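Local coordinates for segregation and condensation protein B (Mycobacterium tuberculosis, PDB 2Z99), which probably acts with SMC and ScpA proteins in chromosome condensation and partition during cell division, and contains winged-helix domains, at residues E104-V109 / F155-L160. Residues are numbered along the deposited sequence; the frame is centred on the assembly and turned at random.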
loop_
_atom_site.group_PDB
_atom_site.type_symbol
_atom_site.label_atom_id
_atom_site.label_comp_id
_atom_site.label_asym_id
_atom_site.label_seq_id
_atom_site.Cartn_x
_atom_site.Cartn_y
_atom_site.Cartn_z
ATOM N N GLU A 104 24.118 -24.962 12.952
ATOM C CA GLU A 104 25.211 -25.652 13.610
ATOM C C GLU A 104 24.664 -26.522 14.736
ATOM O O GLU A 104 24.903 -27.723 14.773
ATOM C CB GLU A 104 26.179 -24.629 14.200
ATOM C CG GLU A 104 27.650 -24.921 13.964
ATOM C CD GLU A 104 28.187 -24.244 12.715
ATOM O OE1 GLU A 104 27.938 -24.762 11.603
ATOM O OE2 GLU A 104 28.846 -23.184 12.851
ATOM N N THR A 105 23.925 -25.916 15.656
ATOM C CA THR A 105 23.383 -26.665 16.777
ATOM C C THR A 105 22.291 -27.622 16.349
ATOM O O THR A 105 22.031 -28.615 17.024
ATOM C CB THR A 105 22.865 -25.725 17.912
ATOM O OG1 THR A 105 21.622 -26.214 18.423
ATOM C CG2 THR A 105 22.691 -24.327 17.416
ATOM N N LEU A 106 21.656 -27.338 15.221
ATOM C CA LEU A 106 20.611 -28.225 14.734
ATOM C C LEU A 106 21.319 -29.512 14.334
ATOM O O LEU A 106 20.879 -30.607 14.673
ATOM C CB LEU A 106 19.910 -27.626 13.512
ATOM C CG LEU A 106 18.484 -28.084 13.179
ATOM C CD1 LEU A 106 18.272 -27.883 11.694
ATOM C CD2 LEU A 106 18.253 -29.544 13.538
ATOM N N ALA A 107 22.430 -29.356 13.620
ATOM C CA ALA A 107 23.228 -30.484 13.153
ATOM C C ALA A 107 23.713 -31.337 14.316
ATOM O O ALA A 107 23.751 -32.568 14.225
ATOM C CB ALA A 107 24.412 -29.987 12.353
ATOM N N VAL A 108 24.088 -30.686 15.411
ATOM C CA VAL A 108 24.557 -31.418 16.568
ATOM C C VAL A 108 23.456 -32.357 17.056
ATOM O O VAL A 108 23.709 -33.532 17.301
ATOM C CB VAL A 108 24.990 -30.450 17.703
ATOM C CG1 VAL A 108 25.340 -31.232 18.964
ATOM C CG2 VAL A 108 26.184 -29.648 17.254
ATOM N N VAL A 109 22.236 -31.840 17.185
ATOM C CA VAL A 109 21.114 -32.654 17.637
ATOM C C VAL A 109 20.821 -33.733 16.621
ATOM O O VAL A 109 20.557 -34.876 16.977
ATOM C CB VAL A 109 19.825 -31.827 17.819
ATOM C CG1 VAL A 109 18.635 -32.755 18.006
ATOM C CG2 VAL A 109 19.958 -30.912 19.030
ATOM N N PHE A 155 16.845 -34.807 23.404
ATOM C CA PHE A 155 16.213 -34.204 22.232
ATOM C C PHE A 155 16.458 -34.969 20.951
ATOM O O PHE A 155 17.388 -35.768 20.851
ATOM C CB PHE A 155 16.712 -32.762 22.015
ATOM C CG PHE A 155 16.272 -31.798 23.075
ATOM C CD1 PHE A 155 16.942 -31.725 24.290
ATOM C CD2 PHE A 155 15.150 -31.001 22.878
ATOM C CE1 PHE A 155 16.503 -30.881 25.290
ATOM C CE2 PHE A 155 14.700 -30.149 23.876
ATOM C CZ PHE A 155 15.374 -30.088 25.082
ATOM N N ALA A 156 15.615 -34.700 19.961
ATOM C CA ALA A 156 15.754 -35.332 18.665
ATOM C C ALA A 156 15.135 -34.449 17.606
ATOM O O ALA A 156 14.317 -33.575 17.900
ATOM C CB ALA A 156 15.083 -36.695 18.666
ATOM N N THR A 157 15.547 -34.668 16.368
ATOM C CA THR A 157 15.015 -33.921 15.254
ATOM C C THR A 157 13.653 -34.529 14.969
ATOM O O THR A 157 13.473 -35.741 15.075
ATOM C CB THR A 157 15.904 -34.065 14.021
ATOM O OG1 THR A 157 16.051 -35.452 13.693
ATOM C CG2 THR A 157 17.271 -33.466 14.285
ATOM N N THR A 158 12.695 -33.682 14.623
ATOM C CA THR A 158 11.345 -34.132 14.336
ATOM C C THR A 158 11.265 -34.758 12.954
ATOM O O THR A 158 12.283 -35.039 12.329
ATOM C CB THR A 158 10.375 -32.959 14.390
ATOM O OG1 THR A 158 10.686 -32.036 13.338
ATOM C CG2 THR A 158 10.486 -32.248 15.736
ATOM N N GLU A 159 10.040 -34.981 12.489
ATOM C CA GLU A 159 9.797 -35.550 11.170
ATOM C C GLU A 159 9.849 -34.387 10.181
ATOM O O GLU A 159 10.352 -34.518 9.064
ATOM C CB GLU A 159 8.413 -36.199 11.125
ATOM C CG GLU A 159 8.155 -37.233 12.216
ATOM C CD GLU A 159 9.055 -38.451 12.103
ATOM O OE1 GLU A 159 9.039 -39.108 11.035
ATOM O OE2 GLU A 159 9.773 -38.754 13.083
ATOM N N LEU A 160 9.323 -33.247 10.616
ATOM C CA LEU A 160 9.301 -32.037 9.809
ATOM C C LEU A 160 10.732 -31.672 9.422
ATOM O O LEU A 160 10.975 -31.124 8.345
ATOM C CB LEU A 160 8.656 -30.901 10.607
ATOM C CG LEU A 160 8.196 -29.642 9.871
ATOM C CD1 LEU A 160 7.482 -28.735 10.861
ATOM C CD2 LEU A 160 9.376 -28.928 9.231
#
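The CG1 methyl of Val109 rests on the backbone of strand 155-157. CG1 lies 3.9 Å from both CA and C of Ala156 and 4.0 Å from Thr157 N. The torsion explains it: with chi1 at 168°, CG1 stands anti to the backbone N of Val109 and reaches the strand. The same methyl has a looser apolar contact with Phe155 CB at 4.4 Å. The end of the Phe155 side chain leads away from segment 104-109, and the side chain touches Leu136 of helix 129-137.

A second apolar group gathers at the methyl of Thr157. Its CG2 is 4.0 Å from Val109 CG1 and 4.1 Å from Leu106 CD2. It therefore touches side chains from successive turns of helix 100-112. The Leu106 and Thr157 side chains cross at about a right angle.

No hydrogen bond joins the two segments. Thr157 OG1 is hydrogen-bonded to Gln113 NE2, just past the end of helix 100-112, so the Thr157 hydroxyl is satisfied outside the two segments.

Helix segment 104-109 runs across strand segment 155-157, their axes 8.3 Å apart at closest approach and their directions 104° apart. Strand 153-157 lies between 115-116 and 141-146; its hairpin with 141-146 is consistent with the wing of a winged-helix domain. Ile141 of strand 141-146 also touches Leu106 and Val109, and Leu135 of helix 129-137 adjoins Leu106.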